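Collectin placenta 1 (Mus musculus, PDB 2OX9) binds glycans such as Lewis(x) through a calcium-dependent C-type lectin domain and probably acts as a scavenger receptor. Local coordinates at residues 39-44 and 125-130. Residues are numbered along the deposited sequence; the frame is centred on the assembly and turned at random.
Sequences HLVFIN and NFICEK. With CA (calcium ion), chain L.
With chi1 at 172°, E129 puts CG opposite its backbone N and runs on extended; H39 (chi1 61°) tucks CG between N and the carbonyl carbon. With both on the same face of the sheet, the side chains run side by side, ring and carboxylate planes 47° apart, with H39 CE1 3.3 Å from E129 OE1. In this C-type lectin fold the short strand 39-40 pairs antiparallel with strand 125-131. H39 and E129 form a hydrogen-bonded pair, E129 N to H39 O at 2.8 Å and H39 N to E129 O at 3.1 Å, and V41 N extends the pairing to I127 O (2.7 Å). Beside it, V41 CB packs on I127 CG2 at 3.8 Å, and helix 46-54 adds I52 against both. The H39 ring lies between F42 CE1 and E129 O on opposite faces, both offset toward the rim, its rotation held in part by ND1, which donates to L40 O from above the carbonyl plane. C128 ties the strand to helix 26-35 through its disulfide with C33. E129 chelates a calcium ion, apart from the glycan-binding one, with both carboxylate oxygens, joined by F42 O, N44 OD1, E48 and two waters, while K15 NZ hydrogen-bonds OE2. F42 N meets E129 OE1 nearly along its C-O axis, at 3.1 Å.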
# COMPACT_ATOMS: atom_id res chain seq x y z
N HIS A 39 9.14 -4.89 1.65
CA HIS A 39 8.48 -4.30 0.50
C HIS A 39 7.19 -3.60 0.93
O HIS A 39 6.64 -3.91 1.99
CB HIS A 39 8.15 -5.38 -0.54
CG HIS A 39 7.23 -6.44 -0.03
ND1 HIS A 39 5.86 -6.27 0.05
CD2 HIS A 39 7.48 -7.68 0.46
CE1 HIS A 39 5.31 -7.35 0.57
NE2 HIS A 39 6.27 -8.23 0.82
N LEU A 40 6.73 -2.64 0.14
CA LEU A 40 5.46 -1.98 0.46
C LEU A 40 4.47 -3.14 0.56
O LEU A 40 4.46 -4.03 -0.28
CB LEU A 40 5.06 -1.01 -0.64
CG LEU A 40 5.78 0.36 -0.59
CD1 LEU A 40 5.51 1.13 -1.87
CD2 LEU A 40 5.28 1.14 0.62
N VAL A 41 3.65 -3.13 1.61
CA VAL A 41 2.70 -4.20 1.87
C VAL A 41 1.83 -4.76 0.73
O VAL A 41 1.25 -4.01 -0.07
CB VAL A 41 1.76 -3.79 3.06
CG1 VAL A 41 0.65 -2.85 2.56
CG2 VAL A 41 1.17 -5.04 3.70
N PHE A 42 1.77 -6.08 0.67
CA PHE A 42 0.93 -6.79 -0.29
C PHE A 42 -0.21 -7.35 0.55
O PHE A 42 0.02 -8.15 1.46
CB PHE A 42 1.67 -7.97 -0.95
CG PHE A 42 2.88 -7.57 -1.76
CD1 PHE A 42 3.77 -8.55 -2.21
CD2 PHE A 42 3.13 -6.24 -2.07
CE1 PHE A 42 4.88 -8.20 -2.95
CE2 PHE A 42 4.25 -5.88 -2.81
CZ PHE A 42 5.13 -6.87 -3.25
N ILE A 43 -1.44 -6.94 0.27
CA ILE A 43 -2.58 -7.41 1.05
C ILE A 43 -3.26 -8.53 0.26
O ILE A 43 -3.95 -8.28 -0.72
CB ILE A 43 -3.56 -6.25 1.31
CG1 ILE A 43 -2.80 -5.09 1.97
CG2 ILE A 43 -4.71 -6.72 2.20
CD1 ILE A 43 -3.64 -3.85 2.20
N ASN A 44 -3.04 -9.77 0.71
CA ASN A 44 -3.55 -10.96 0.03
C ASN A 44 -4.84 -11.60 0.55
O ASN A 44 -5.29 -12.59 -0.02
CB ASN A 44 -2.47 -12.04 0.00
CG ASN A 44 -1.07 -11.48 -0.22
OD1 ASN A 44 -0.43 -10.98 0.71
ND2 ASN A 44 -0.61 -11.54 -1.46
N ASN A 125 1.59 8.15 4.24
CA ASN A 125 2.34 7.30 5.16
C ASN A 125 2.39 6.00 4.37
O ASN A 125 1.91 5.95 3.24
CB ASN A 125 1.59 7.08 6.48
CG ASN A 125 1.72 8.26 7.43
OD1 ASN A 125 1.26 9.35 7.14
ND2 ASN A 125 2.37 8.03 8.57
N PHE A 126 2.97 4.95 4.94
CA PHE A 126 3.05 3.70 4.21
C PHE A 126 3.20 2.49 5.12
O PHE A 126 3.33 2.63 6.34
CB PHE A 126 4.21 3.76 3.20
CG PHE A 126 5.54 4.08 3.83
CD1 PHE A 126 6.36 3.07 4.31
CD2 PHE A 126 5.99 5.40 3.91
CE1 PHE A 126 7.61 3.37 4.87
CE2 PHE A 126 7.23 5.71 4.46
CZ PHE A 126 8.04 4.69 4.94
N ILE A 127 3.18 1.31 4.53
CA ILE A 127 3.30 0.08 5.30
C ILE A 127 4.30 -0.87 4.65
O ILE A 127 4.16 -1.19 3.47
CB ILE A 127 1.95 -0.67 5.39
CG1 ILE A 127 0.86 0.27 5.92
CG2 ILE A 127 2.10 -1.88 6.31
CD1 ILE A 127 -0.52 -0.32 5.80
N CYS A 128 5.29 -1.31 5.41
CA CYS A 128 6.28 -2.26 4.91
C CYS A 128 5.95 -3.64 5.44
O CYS A 128 5.39 -3.79 6.53
CB CYS A 128 7.70 -1.92 5.36
SG CYS A 128 8.38 -0.31 4.88
N GLU A 129 6.32 -4.67 4.67
CA GLU A 129 6.06 -6.03 5.07
C GLU A 129 7.27 -6.92 4.80
O GLU A 129 7.97 -6.76 3.79
CB GLU A 129 4.84 -6.58 4.32
CG GLU A 129 4.60 -8.07 4.53
CD GLU A 129 3.40 -8.61 3.77
OE1 GLU A 129 2.97 -8.00 2.76
OE2 GLU A 129 2.88 -9.66 4.18
N LYS A 130 7.53 -7.84 5.71
CA LYS A 130 8.65 -8.76 5.53
C LYS A 130 8.48 -10.00 6.39
O LYS A 130 7.59 -10.07 7.23
CB LYS A 130 9.98 -8.08 5.83
CG LYS A 130 10.25 -7.73 7.29
CD LYS A 130 11.64 -7.11 7.41
CE LYS A 130 12.03 -6.79 8.84
NZ LYS A 130 13.42 -6.21 8.91
CA CA L . 1.00 -9.88 2.60
O HOH W 1 1.19 -11.99 3.32
O HOH W 2 2.51 -10.63 0.93